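Long-range contacts in cryptic loci regulator 2 (Schizosaccharomyces pombe 972h-, PDB 5IKJ), which promotes transcriptional silencing of fission yeast heterochromatin upstream of histone deacetylases, and is required for nucleosome positioning at heterochromatic loci and for silencing by the SHREC repressor complex: residues E246-D251 and A259-R264; I309-R314 and W499-D504; R314-L319 and L505-E510; G385-W390 and L492-E497. One frame throughout, in Å; residues are numbered along the deposited sequence.

Contact 1. Residues E246-D251 and A259-R264; sequences EVVWID and AIIVAR
V248 and I261 put their side chains across each other at about a right angle. CG1 of V248 lies 4.2 Å from CG1 of I261. I261 brings this branch over because CG1 points opposite its carbonyl carbon (chi1 -52°). A259 packs more tightly. CB of A259 stands 3.5 Å from CG1 of I250, closer than usual for two carbons. A259 and V248 share one face of the sheet, where I309 of the neighbouring strand also packs. V247 and I260 lie on the other face and touch only loosely, CG2 of V247 with CD1 of I260.

The two segments are the arms of a beta hairpin in a five-stranded antiparallel sheet. V248 and A259 form a hydrogen-bonded pair, with V248 N 2.9 Å from A259 O and A259 N 3.2 Å from V248 O. Beyond the non-hydrogen-bonded pair V247-I260, I261 N donates to E246 O at 2.9 Å and 160°. The E246 carboxylate turns away, to K388 N, R243 N and R494. All the touching residues are buried. The chemistry is that of a sheet interior: backbone polar groups pair across the strands, and aliphatic groups meet on both faces, with W312 also packing on V247.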
loop_
_atom_site.group_PDB
_atom_site.type_symbol
_atom_site.label_atom_id
_atom_site.label_comp_id
_atom_site.label_asym_id
_atom_site.label_seq_id
_atom_site.Cartn_x
_atom_site.Cartn_y
_atom_site.Cartn_z
ATOM N N GLU A 246 9.734 11.152 2.768
ATOM C CA GLU A 246 9.627 12.228 3.740
ATOM C C GLU A 246 10.970 12.921 3.934
ATOM O O GLU A 246 12.035 12.310 3.813
ATOM C CB GLU A 246 9.132 11.702 5.086
ATOM C CG GLU A 246 7.717 11.159 5.068
ATOM C CD GLU A 246 7.148 10.986 6.463
ATOM O OE1 GLU A 246 6.025 11.472 6.712
ATOM O OE2 GLU A 246 7.827 10.371 7.314
ATOM N N VAL A 247 10.903 14.212 4.242
ATOM C CA VAL A 247 12.072 15.012 4.586
ATOM C C VAL A 247 12.192 15.040 6.102
ATOM O O VAL A 247 11.239 15.410 6.800
ATOM C CB VAL A 247 11.956 16.433 4.005
ATOM C CG1 VAL A 247 13.048 17.341 4.556
ATOM C CG2 VAL A 247 12.023 16.383 2.483
ATOM N N VAL A 248 13.357 14.649 6.615
ATOM C CA VAL A 248 13.564 14.443 8.039
ATOM C C VAL A 248 14.872 15.110 8.454
ATOM O O VAL A 248 15.618 15.636 7.627
ATOM C CB VAL A 248 13.578 12.945 8.411
ATOM C CG1 VAL A 248 12.322 12.251 7.892
ATOM C CG2 VAL A 248 14.831 12.260 7.865
ATOM N N TRP A 249 15.138 15.081 9.757
ATOM C CA TRP A 249 16.422 15.484 10.315
ATOM C C TRP A 249 17.200 14.238 10.711
ATOM O O TRP A 249 16.670 13.366 11.408
ATOM C CB TRP A 249 16.248 16.387 11.535
ATOM C CG TRP A 249 15.844 17.792 11.220
ATOM C CD1 TRP A 249 14.658 18.391 11.528
ATOM C CD2 TRP A 249 16.628 18.783 10.541
ATOM N NE1 TRP A 249 14.653 19.691 11.083
ATOM C CE2 TRP A 249 15.851 19.955 10.473
ATOM C CE3 TRP A 249 17.911 18.789 9.984
ATOM C CZ2 TRP A 249 16.313 21.123 9.870
ATOM C CZ3 TRP A 249 18.368 19.951 9.384
ATOM C CH2 TRP A 249 17.570 21.100 9.332
ATOM N N ILE A 250 18.448 14.156 10.263
ATOM C CA ILE A 250 19.353 13.080 10.646
ATOM C C ILE A 250 20.304 13.600 11.712
ATOM O O ILE A 250 20.774 14.742 11.641
ATOM C CB ILE A 250 20.124 12.542 9.423
ATOM C CG1 ILE A 250 19.195 11.744 8.505
ATOM C CG2 ILE A 250 21.314 11.699 9.853
ATOM C CD1 ILE A 250 18.479 10.597 9.186
ATOM N N ASP A 251 20.588 12.761 12.704
ATOM C CA ASP A 251 21.487 13.108 13.803
ATOM C C ASP A 251 22.587 12.053 13.866
ATOM O O ASP A 251 22.386 10.965 14.414
ATOM C CB ASP A 251 20.727 13.209 15.124
ATOM C CG ASP A 251 21.621 13.624 16.277
ATOM O OD1 ASP A 251 22.675 14.243 16.021
ATOM O OD2 ASP A 251 21.267 13.336 17.440
ATOM N N ALA A 259 17.758 15.297 5.327
ATOM C CA ALA A 259 17.767 14.076 4.538
ATOM C C ALA A 259 16.358 13.768 4.058
ATOM O O ALA A 259 15.373 14.333 4.542
ATOM C CB ALA A 259 18.324 12.899 5.346
ATOM N N ILE A 260 16.277 12.858 3.090
ATOM C CA ILE A 260 15.009 12.347 2.588
ATOM C C ILE A 260 15.061 10.828 2.648
ATOM O O ILE A 260 16.062 10.218 2.257
ATOM C CB ILE A 260 14.716 12.824 1.152
ATOM C CG1 ILE A 260 13.338 12.328 0.702
ATOM C CG2 ILE A 260 15.793 12.340 0.185
ATOM C CD1 ILE A 260 12.725 13.160 -0.400
ATOM N N ILE A 261 13.990 10.219 3.150
ATOM C CA ILE A 261 13.906 8.765 3.174
ATOM C C ILE A 261 13.776 8.267 1.738
ATOM O O ILE A 261 12.821 8.606 1.035
ATOM C CB ILE A 261 12.724 8.294 4.033
ATOM C CG1 ILE A 261 12.753 8.943 5.422
ATOM C CG2 ILE A 261 12.719 6.766 4.154
ATOM C CD1 ILE A 261 13.891 8.484 6.325
ATOM N N VAL A 262 14.756 7.485 1.289
ATOM C CA VAL A 262 14.723 6.869 -0.033
ATOM C C VAL A 262 14.238 5.422 0.011
ATOM O O VAL A 262 13.579 4.964 -0.921
ATOM C CB VAL A 262 16.119 6.959 -0.680
ATOM C CG1 VAL A 262 16.095 6.342 -2.073
ATOM C CG2 VAL A 262 16.593 8.402 -0.724
ATOM N N ALA A 263 14.569 4.677 1.059
ATOM C CA ALA A 263 14.267 3.253 1.133
ATOM C C ALA A 263 14.236 2.870 2.602
ATOM O O ALA A 263 14.637 3.642 3.475
ATOM C CB ALA A 263 15.298 2.417 0.361
ATOM N N ARG A 264 13.741 1.669 2.864
ATOM C CA ARG A 264 13.642 1.154 4.219
ATOM C C ARG A 264 13.353 -0.332 4.109
ATOM O O ARG A 264 12.795 -0.788 3.108
ATOM C CB ARG A 264 12.539 1.861 5.022
ATOM C CG ARG A 264 11.141 1.441 4.612
ATOM C CD ARG A 264 10.080 2.411 5.083
ATOM N NE ARG A 264 8.751 1.970 4.669
ATOM C CZ ARG A 264 7.621 2.604 4.965
ATOM N NH1 ARG A 264 7.646 3.717 5.684
ATOM N NH2 ARG A 264 6.463 2.125 4.539
#

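Contact 2. Residues I309-R314 and W499-D504; sequences IEPWSR and WFVKGD
F500 meets P311 where a loop passes the edge of the five-stranded antiparallel sheet. Strand 309-311 is outermost in that sheet, and segment 499-504 has no regular structure. The contact joins the sheet to the loop that follows strand 491-494.

F500 comes first. Its ring presents an edge to the proline, with CE2 of F500 3.9 Å from CG of P311. CG of F500 is anti to the backbone N (chi1 -166°), which sends the ring alongside P311. Y242 and Y496 also meet this ring. V501 faces P311, the two side chains meeting tip to tip, with CG2 of V501 3.8 Å from CG of P311. K502 extends its chain across E310 at about a right angle. NZ of K502 stays 5.0 Å from OE2 of E310, so any attraction would be a long-range one. The carbonyl of K502 does more, since it lies at the edge of the R314 guanidinium, in its plane. G503 runs beside the same arginine, and its backbone angles are those of glycine. D504 adds its carbonyl, with O of D504 3.2 Å from CD of R314. The one hydrogen bond between the segments is weak: NE of R314 to O of K502, 3.3 Å long and 163° at the hydrogen.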
loop_
_atom_site.group_PDB
_atom_site.type_symbol
_atom_site.label_atom_id
_atom_site.label_comp_id
_atom_site.label_asym_id
_atom_site.label_seq_id
_atom_site.Cartn_x
_atom_site.Cartn_y
_atom_site.Cartn_z
ATOM N N ILE A 309 16.624 9.843 13.997
ATOM C CA ILE A 309 15.874 10.637 13.032
ATOM C C ILE A 309 14.774 11.380 13.773
ATOM O O ILE A 309 14.133 10.827 14.674
ATOM C CB ILE A 309 15.274 9.763 11.910
ATOM C CG1 ILE A 309 16.344 8.821 11.353
ATOM C CG2 ILE A 309 14.677 10.650 10.817
ATOM C CD1 ILE A 309 15.880 7.942 10.211
ATOM N N GLU A 310 14.558 12.635 13.394
ATOM C CA GLU A 310 13.517 13.454 13.986
ATOM C C GLU A 310 12.669 14.074 12.887
ATOM O O GLU A 310 13.180 14.374 11.803
ATOM C CB GLU A 310 14.118 14.560 14.864
ATOM C CG GLU A 310 15.044 14.032 15.947
ATOM C CD GLU A 310 15.031 14.881 17.202
ATOM O OE1 GLU A 310 15.230 16.111 17.094
ATOM O OE2 GLU A 310 14.816 14.320 18.297
ATOM N N PRO A 311 11.371 14.270 13.129
ATOM C CA PRO A 311 10.524 14.873 12.095
ATOM C C PRO A 311 10.997 16.275 11.742
ATOM O O PRO A 311 11.557 16.994 12.571
ATOM C CB PRO A 311 9.130 14.892 12.736
ATOM C CG PRO A 311 9.190 13.877 13.823
ATOM C CD PRO A 311 10.594 13.924 14.332
ATOM N N TRP A 312 10.756 16.658 10.485
ATOM C CA TRP A 312 11.223 17.950 9.995
ATOM C C TRP A 312 10.763 19.100 10.879
ATOM O O TRP A 312 11.484 20.093 11.031
ATOM C CB TRP A 312 10.736 18.174 8.563
ATOM C CG TRP A 312 11.229 19.455 7.978
ATOM C CD1 TRP A 312 10.498 20.580 7.727
ATOM C CD2 TRP A 312 12.572 19.750 7.580
ATOM N NE1 TRP A 312 11.303 21.556 7.189
ATOM C CE2 TRP A 312 12.582 21.072 7.092
ATOM C CE3 TRP A 312 13.767 19.025 7.589
ATOM C CZ2 TRP A 312 13.739 21.681 6.613
ATOM C CZ3 TRP A 312 14.914 19.632 7.114
ATOM C CH2 TRP A 312 14.892 20.946 6.633
ATOM N N SER A 313 9.573 18.991 11.468
ATOM C CA SER A 313 9.013 20.074 12.265
ATOM C C SER A 313 9.630 20.181 13.653
ATOM O O SER A 313 9.206 21.040 14.434
ATOM C CB SER A 313 7.497 19.899 12.394
ATOM O OG SER A 313 7.171 18.595 12.843
ATOM N N ARG A 314 10.618 19.346 13.982
ATOM C CA ARG A 314 11.215 19.400 15.312
ATOM C C ARG A 314 12.244 20.519 15.424
ATOM O O ARG A 314 12.304 21.204 16.451
ATOM C CB ARG A 314 11.852 18.052 15.656
ATOM C CG ARG A 314 12.488 17.987 17.043
ATOM C CD ARG A 314 11.536 18.474 18.129
ATOM N NE ARG A 314 12.078 18.291 19.471
ATOM C CZ ARG A 314 13.047 19.035 19.996
ATOM N NH1 ARG A 314 13.603 20.010 19.289
ATOM N NH2 ARG A 314 13.470 18.796 21.229
ATOM N N TRP A 499 5.579 8.299 22.182
ATOM C CA TRP A 499 7.007 8.096 22.392
ATOM C C TRP A 499 7.847 8.542 21.203
ATOM O O TRP A 499 9.076 8.597 21.318
ATOM C CB TRP A 499 7.295 6.619 22.673
ATOM C CG TRP A 499 6.952 5.714 21.522
ATOM C CD1 TRP A 499 7.692 5.505 20.392
ATOM C CD2 TRP A 499 5.781 4.901 21.388
ATOM N NE1 TRP A 499 7.055 4.614 19.565
ATOM C CE2 TRP A 499 5.879 4.226 20.154
ATOM C CE3 TRP A 499 4.660 4.675 22.192
ATOM C CZ2 TRP A 499 4.900 3.342 19.706
ATOM C CZ3 TRP A 499 3.689 3.797 21.746
ATOM C CH2 TRP A 499 3.814 3.142 20.514
ATOM N N PHE A 500 7.212 8.867 20.075
ATOM C CA PHE A 500 7.944 9.063 18.829
ATOM C C PHE A 500 8.861 10.277 18.883
ATOM O O PHE A 500 9.905 10.288 18.221
ATOM C CB PHE A 500 6.953 9.199 17.672
ATOM C CG PHE A 500 7.580 9.065 16.314
ATOM C CD1 PHE A 500 7.818 7.815 15.767
ATOM C CD2 PHE A 500 7.919 10.187 15.580
ATOM C CE1 PHE A 500 8.390 7.690 14.516
ATOM C CE2 PHE A 500 8.491 10.066 14.328
ATOM C CZ PHE A 500 8.724 8.816 13.796
ATOM N N VAL A 501 8.502 11.304 19.652
ATOM C CA VAL A 501 9.234 12.568 19.643
ATOM C C VAL A 501 9.316 13.094 21.069
ATOM O O VAL A 501 8.305 13.532 21.631
ATOM C CB VAL A 501 8.580 13.617 18.732
ATOM C CG1 VAL A 501 9.541 14.774 18.495
ATOM C CG2 VAL A 501 8.142 12.998 17.417
ATOM N N LYS A 502 10.511 13.060 21.651
ATOM C CA LYS A 502 10.791 13.846 22.844
ATOM C C LYS A 502 10.764 15.322 22.464
ATOM O O LYS A 502 11.477 15.744 21.547
ATOM C CB LYS A 502 12.147 13.456 23.431
ATOM C CG LYS A 502 13.311 13.674 22.474
ATOM C CD LYS A 502 14.639 13.242 23.064
ATOM C CE LYS A 502 15.765 13.538 22.089
ATOM N NZ LYS A 502 17.101 13.177 22.628
ATOM N N GLY A 503 9.939 16.103 23.146
ATOM C CA GLY A 503 9.753 17.497 22.802
ATOM C C GLY A 503 8.491 17.730 21.995
ATOM O O GLY A 503 7.581 16.899 21.942
ATOM N N ASP A 504 8.448 18.893 21.345
ATOM C CA ASP A 504 7.269 19.322 20.607
ATOM C C ASP A 504 7.656 19.740 19.196
ATOM O O ASP A 504 8.830 19.960 18.886
ATOM C CB ASP A 504 6.559 20.480 21.318
ATOM C CG ASP A 504 6.359 20.218 22.797
ATOM O OD1 ASP A 504 5.463 19.421 23.147
ATOM O OD2 ASP A 504 7.098 20.812 23.611
#

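Contact 3. Residues R314-L319 and L505-E510; sequences RHPLDL and LNYTSE
P316 lies over one face of the Y507 ring, and this is the tight part of the contact. CD of P316 sits 3.9 Å from the centroid of the Y507 ring, 25° off the normal, in a CH-pi arrangement. CB of P316 comes within 3.5 Å of CE1 of Y507. The peptide joining H315 to P316 covers the same face. N of P316 is 3.7 Å above the plane of the Y507 ring, over its centre, while C of H315 is displaced toward the rim. R314 approaches differently: O of R314 meets the ring edge, near the ring plane, 3.1 Å from CE2 of Y507. Y507 reaches this place because CG points opposite its carbonyl carbon (chi1 -63°). Its backbone is the centre of an inverse gamma turn, and its CB is aimed at segment 314-319.

The other end is slacker. L505 offers one methyl, CD2, which rests 3.8 Å from CA of R314 and 3.9 Å from CB of R314. The two side chains cross at about a right angle. S313 and Y496 also pack on L505. Both P316 and Y507 are exposed, so the tight CH-pi contact itself lies at the surface.

Two loops meet here, one leading from strand 309-311 to helix 325-330, the other from strand 491-494 to strand 513-514. On the inner side, H315 is tied to the hairpin, its O accepting from NE1 of W249 and its ring edge-to-face with W249. Between these two segments the contact appears to rest on dispersion and weak C-H contacts. Its polar element is the R314 carbonyl, whose partial negative charge probably suits the electropositive C-H edge of the tyrosine.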
loop_
_atom_site.group_PDB
_atom_site.type_symbol
_atom_site.label_atom_id
_atom_site.label_comp_id
_atom_site.label_asym_id
_atom_site.label_seq_id
_atom_site.Cartn_x
_atom_site.Cartn_y
_atom_site.Cartn_z
ATOM N N ARG A 314 10.618 19.346 13.982
ATOM C CA ARG A 314 11.215 19.400 15.312
ATOM C C ARG A 314 12.244 20.519 15.424
ATOM O O ARG A 314 12.304 21.204 16.451
ATOM C CB ARG A 314 11.852 18.052 15.656
ATOM C CG ARG A 314 12.488 17.987 17.043
ATOM C CD ARG A 314 11.536 18.474 18.129
ATOM N NE ARG A 314 12.078 18.291 19.471
ATOM C CZ ARG A 314 13.047 19.035 19.996
ATOM N NH1 ARG A 314 13.603 20.010 19.289
ATOM N NH2 ARG A 314 13.470 18.796 21.229
ATOM N N HIS A 315 13.059 20.720 14.388
ATOM C CA HIS A 315 14.095 21.741 14.415
ATOM C C HIS A 315 13.907 22.721 13.262
ATOM O O HIS A 315 13.326 22.368 12.231
ATOM C CB HIS A 315 15.493 21.116 14.323
ATOM C CG HIS A 315 15.756 20.063 15.355
ATOM N ND1 HIS A 315 15.762 20.331 16.707
ATOM C CD2 HIS A 315 16.031 18.743 15.232
ATOM C CE1 HIS A 315 16.024 19.221 17.373
ATOM N NE2 HIS A 315 16.192 18.242 16.501
ATOM N N PRO A 316 14.390 23.953 13.401
ATOM C CA PRO A 316 14.266 24.921 12.311
ATOM C C PRO A 316 15.354 24.745 11.265
ATOM O O PRO A 316 16.453 24.263 11.549
ATOM C CB PRO A 316 14.416 26.269 13.023
ATOM C CG PRO A 316 15.321 25.969 14.175
ATOM C CD PRO A 316 15.062 24.534 14.579
ATOM N N LEU A 317 15.032 25.147 10.041
ATOM C CA LEU A 317 16.034 25.233 8.992
ATOM C C LEU A 317 16.615 26.642 8.954
ATOM O O LEU A 317 15.977 27.618 9.357
ATOM C CB LEU A 317 15.440 24.852 7.631
ATOM C CG LEU A 317 14.524 25.846 6.910
ATOM C CD1 LEU A 317 15.320 26.776 6.000
ATOM C CD2 LEU A 317 13.475 25.093 6.106
ATOM N N ASP A 318 17.846 26.737 8.464
ATOM C CA ASP A 318 18.605 27.979 8.479
ATOM C C ASP A 318 18.488 28.659 7.122
ATOM O O ASP A 318 18.741 28.040 6.083
ATOM C CB ASP A 318 20.071 27.715 8.831
ATOM C CG ASP A 318 20.914 28.982 8.832
ATOM O OD1 ASP A 318 20.342 30.087 8.711
ATOM O OD2 ASP A 318 22.151 28.871 8.966
ATOM N N LEU A 319 18.108 29.938 7.143
ATOM C CA LEU A 319 17.872 30.671 5.905
ATOM C C LEU A 319 19.181 30.982 5.189
ATOM O O LEU A 319 19.236 30.979 3.953
ATOM C CB LEU A 319 17.108 31.961 6.210
ATOM C CG LEU A 319 15.916 31.840 7.166
ATOM C CD1 LEU A 319 15.644 33.169 7.853
ATOM C CD2 LEU A 319 14.682 31.351 6.429
ATOM N N LEU A 505 6.640 19.848 18.344
ATOM C CA LEU A 505 6.801 20.234 16.944
ATOM C C LEU A 505 6.110 21.581 16.753
ATOM O O LEU A 505 4.886 21.647 16.609
ATOM C CB LEU A 505 6.216 19.173 16.017
ATOM C CG LEU A 505 6.548 17.719 16.362
ATOM C CD1 LEU A 505 5.671 16.766 15.565
ATOM C CD2 LEU A 505 8.017 17.432 16.112
ATOM N N ASN A 506 6.899 22.653 16.754
ATOM C CA ASN A 506 6.381 24.006 16.598
ATOM C C ASN A 506 6.780 24.647 15.278
ATOM O O ASN A 506 6.358 25.775 15.000
ATOM C CB ASN A 506 6.863 24.890 17.754
ATOM C CG ASN A 506 6.236 24.511 19.078
ATOM O OD1 ASN A 506 6.435 23.403 19.578
ATOM N ND2 ASN A 506 5.486 25.437 19.663
ATOM N N TYR A 507 7.578 23.965 14.458
ATOM C CA TYR A 507 8.120 24.552 13.236
ATOM C C TYR A 507 7.226 24.170 12.061
ATOM O O TYR A 507 7.541 23.299 11.249
ATOM C CB TYR A 507 9.565 24.107 13.036
ATOM C CG TYR A 507 10.468 24.589 14.145
ATOM C CD1 TYR A 507 10.915 25.902 14.176
ATOM C CD2 TYR A 507 10.854 23.741 15.174
ATOM C CE1 TYR A 507 11.729 26.356 15.193
ATOM C CE2 TYR A 507 11.672 24.186 16.196
ATOM C CZ TYR A 507 12.105 25.495 16.200
ATOM O OH TYR A 507 12.921 25.945 17.213
ATOM N N THR A 508 6.087 24.850 11.979
ATOM C CA THR A 508 5.219 24.727 10.819
ATOM C C THR A 508 5.883 25.375 9.611
ATOM O O THR A 508 6.634 26.345 9.733
ATOM C CB THR A 508 3.866 25.394 11.078
ATOM O OG1 THR A 508 4.022 26.818 11.052
ATOM C CG2 THR A 508 3.293 24.978 12.428
ATOM N N SER A 509 5.607 24.823 8.433
ATOM C CA SER A 509 6.106 25.375 7.184
ATOM C C SER A 509 4.936 25.818 6.315
ATOM O O SER A 509 3.802 25.358 6.474
ATOM C CB SER A 509 6.972 24.358 6.427
ATOM O OG SER A 509 6.314 23.110 6.307
ATOM N N GLU A 510 5.229 26.729 5.390
ATOM C CA GLU A 510 4.219 27.287 4.495
ATOM C C GLU A 510 4.099 26.376 3.279
ATOM O O GLU A 510 4.873 26.489 2.324
ATOM C CB GLU A 510 4.584 28.713 4.098
ATOM C CG GLU A 510 4.473 29.717 5.238
ATOM C CD GLU A 510 3.238 30.592 5.130
ATOM O OE1 GLU A 510 2.965 31.106 4.025
ATOM O OE2 GLU A 510 2.536 30.763 6.150
#

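Contact 4. Residues G385-W390 and L492-E497; sequences GAEKLW and LGRWYE
E387 reaches R494 and Y496 with the two oxygens of one carboxylate. Its CG lies opposite the carbonyl carbon (chi1 -65°), and the chain is extended beyond it. OE1 of E387 accepts from N of R494 at 3.0 Å. The donor comes from above the carboxylate plane. OE2 of E387 takes the hydroxyl of Y496 in a very short bond, whose 2.5 Å to OH of Y496 is doubtful as a length. This oxygen lies at the ring's edge, and the carboxylate is turned well away from the ring plane. Two bonds would be expected to limit rotation of the carboxylate.

G493 passes beside it. Its backbone angles suit glycine, and CA of G493 lies 3.2 Å from OE1 of E387. R494 bends at chi3 (51°), which lays its guanidinium against Y496, with CE1 over the centre of one face. Its charged end goes to E246 and to S241 O. CG of R494 packs 3.7 Å from CD2 of L389, the two side chains sliding past each other in opposite directions.

Strands 387-390 and 492-494 run at 82° in one mixed sheet. They are not paired with each other; the E387 side chain bridges them. This is consistent with an SH3-like fold, the clan in which the Clr2 family is placed.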
loop_
_atom_site.group_PDB
_atom_site.type_symbol
_atom_site.label_atom_id
_atom_site.label_comp_id
_atom_site.label_asym_id
_atom_site.label_seq_id
_atom_site.Cartn_x
_atom_site.Cartn_y
_atom_site.Cartn_z
ATOM N N GLY A 385 4.176 18.880 2.505
ATOM C CA GLY A 385 5.510 19.362 2.796
ATOM C C GLY A 385 6.478 18.235 3.090
ATOM O O GLY A 385 6.813 17.446 2.201
ATOM N N ALA A 386 6.920 18.141 4.344
ATOM C CA ALA A 386 7.914 17.148 4.732
ATOM C C ALA A 386 7.320 15.768 4.976
ATOM O O ALA A 386 8.058 14.778 4.936
ATOM C CB ALA A 386 8.641 17.602 5.998
ATOM N N GLU A 387 6.015 15.675 5.219
ATOM C CA GLU A 387 5.399 14.455 5.716
ATOM C C GLU A 387 4.502 13.814 4.663
ATOM O O GLU A 387 3.981 14.483 3.766
ATOM C CB GLU A 387 4.587 14.744 6.980
ATOM C CG GLU A 387 5.440 15.210 8.148
ATOM C CD GLU A 387 4.624 15.795 9.283
ATOM O OE1 GLU A 387 3.554 16.379 9.009
ATOM O OE2 GLU A 387 5.053 15.672 10.450
ATOM N N LYS A 388 4.334 12.501 4.790
ATOM C CA LYS A 388 3.441 11.720 3.949
ATOM C C LYS A 388 2.174 11.397 4.731
ATOM O O LYS A 388 2.240 11.038 5.910
ATOM C CB LYS A 388 4.122 10.427 3.501
ATOM C CG LYS A 388 3.668 9.880 2.158
ATOM C CD LYS A 388 4.497 8.662 1.771
ATOM C CE LYS A 388 4.199 8.191 0.356
ATOM N NZ LYS A 388 5.240 7.247 -0.133
ATOM N N LEU A 389 1.023 11.524 4.073
ATOM C CA LEU A 389 -0.261 11.270 4.711
ATOM C C LEU A 389 -1.073 10.295 3.875
ATOM O O LEU A 389 -0.989 10.281 2.645
ATOM C CB LEU A 389 -1.055 12.564 4.921
ATOM C CG LEU A 389 -0.593 13.427 6.095
ATOM C CD1 LEU A 389 -1.252 14.794 6.039
ATOM C CD2 LEU A 389 -0.897 12.743 7.424
ATOM N N TRP A 390 -1.865 9.479 4.566
ATOM C CA TRP A 390 -2.614 8.403 3.939
ATOM C C TRP A 390 -4.062 8.406 4.409
ATOM O O TRP A 390 -4.423 9.038 5.406
ATOM C CB TRP A 390 -2.025 7.027 4.274
ATOM C CG TRP A 390 -0.630 6.747 3.778
ATOM C CD1 TRP A 390 0.543 6.952 4.457
ATOM C CD2 TRP A 390 -0.263 6.167 2.518
ATOM N NE1 TRP A 390 1.610 6.548 3.693
ATOM C CE2 TRP A 390 1.144 6.064 2.499
ATOM C CE3 TRP A 390 -0.985 5.730 1.404
ATOM C CZ2 TRP A 390 1.840 5.546 1.406
ATOM C CZ3 TRP A 390 -0.290 5.218 0.320
ATOM C CH2 TRP A 390 1.107 5.129 0.330
ATOM N N LEU A 492 -2.691 20.051 9.653
ATOM C CA LEU A 492 -1.437 20.641 10.102
ATOM C C LEU A 492 -0.246 19.708 9.948
ATOM O O LEU A 492 0.880 20.185 9.771
ATOM C CB LEU A 492 -1.555 21.069 11.569
ATOM C CG LEU A 492 -2.719 22.016 11.878
ATOM C CD1 LEU A 492 -2.798 22.313 13.369
ATOM C CD2 LEU A 492 -2.597 23.312 11.086
ATOM N N GLY A 493 -0.463 18.403 10.009
ATOM C CA GLY A 493 0.621 17.459 9.841
ATOM C C GLY A 493 0.233 16.101 10.393
ATOM O O GLY A 493 -0.918 15.858 10.752
ATOM N N ARG A 494 1.228 15.223 10.441
ATOM C CA ARG A 494 1.022 13.893 10.990
ATOM C C ARG A 494 0.851 13.944 12.503
ATOM O O ARG A 494 1.408 14.805 13.188
ATOM C CB ARG A 494 2.201 12.982 10.663
ATOM C CG ARG A 494 2.334 12.583 9.204
ATOM C CD ARG A 494 3.538 11.669 9.010
ATOM N NE ARG A 494 3.519 10.547 9.944
ATOM C CZ ARG A 494 4.466 9.620 10.030
ATOM N NH1 ARG A 494 5.524 9.665 9.233
ATOM N NH2 ARG A 494 4.351 8.643 10.917
ATOM N N TRP A 495 0.068 13.002 13.018
ATOM C CA TRP A 495 0.080 12.670 14.434
ATOM C C TRP A 495 1.096 11.559 14.657
ATOM O O TRP A 495 1.105 10.564 13.926
ATOM C CB TRP A 495 -1.308 12.229 14.900
ATOM C CG TRP A 495 -1.365 11.737 16.319
ATOM C CD1 TRP A 495 -1.660 12.471 17.432
ATOM C CD2 TRP A 495 -1.134 10.397 16.774
ATOM N NE1 TRP A 495 -1.624 11.672 18.549
ATOM C CE2 TRP A 495 -1.302 10.395 18.173
ATOM C CE3 TRP A 495 -0.796 9.201 16.135
ATOM C CZ2 TRP A 495 -1.146 9.243 18.943
ATOM C CZ3 TRP A 495 -0.641 8.058 16.901
ATOM C CH2 TRP A 495 -0.816 8.087 18.289
ATOM N N TYR A 496 1.956 11.736 15.653
ATOM C CA TYR A 496 2.982 10.756 15.972
ATOM C C TYR A 496 2.686 10.103 17.314
ATOM O O TYR A 496 2.129 10.727 18.222
ATOM C CB TYR A 496 4.373 11.400 16.003
ATOM C CG TYR A 496 4.832 11.955 14.674
ATOM C CD1 TYR A 496 5.346 11.123 13.691
ATOM C CD2 TYR A 496 4.761 13.315 14.409
ATOM C CE1 TYR A 496 5.770 11.628 12.477
ATOM C CE2 TYR A 496 5.182 13.829 13.200
ATOM C CZ TYR A 496 5.686 12.981 12.238
ATOM O OH TYR A 496 6.107 13.486 11.030
ATOM N N GLU A 497 3.068 8.835 17.427
ATOM C CA GLU A 497 2.874 8.106 18.668
ATOM C C GLU A 497 3.556 8.867 19.808
ATOM O O GLU A 497 4.544 9.574 19.586
ATOM C CB GLU A 497 3.431 6.685 18.550
ATOM C CG GLU A 497 2.660 5.780 17.585
ATOM C CD GLU A 497 2.892 6.134 16.128
ATOM O OE1 GLU A 497 3.781 6.966 15.849
ATOM O OE2 GLU A 497 2.185 5.581 15.260
#

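Along the chain, contact 1 comes first and closes a short hairpin turn within the five-stranded sheet. Strand 309-311 then adds to that sheet beside 247-252, with E310 O accepting from W249 N. The chain next builds the mixed sheet, and contact 4 closes a loop of 101 residues within it. Contacts 2 and 3 close later, around 185 residues after they open, so contact 4 falls within both of their loops. Contacts 2 and 3 cross and share R314. They tie the hairpin sheet and its following loop to the 495-512 connection. Contact 1 also meets contact 4 through the V247-A386 backbone bond and the E246-R494 salt bridge.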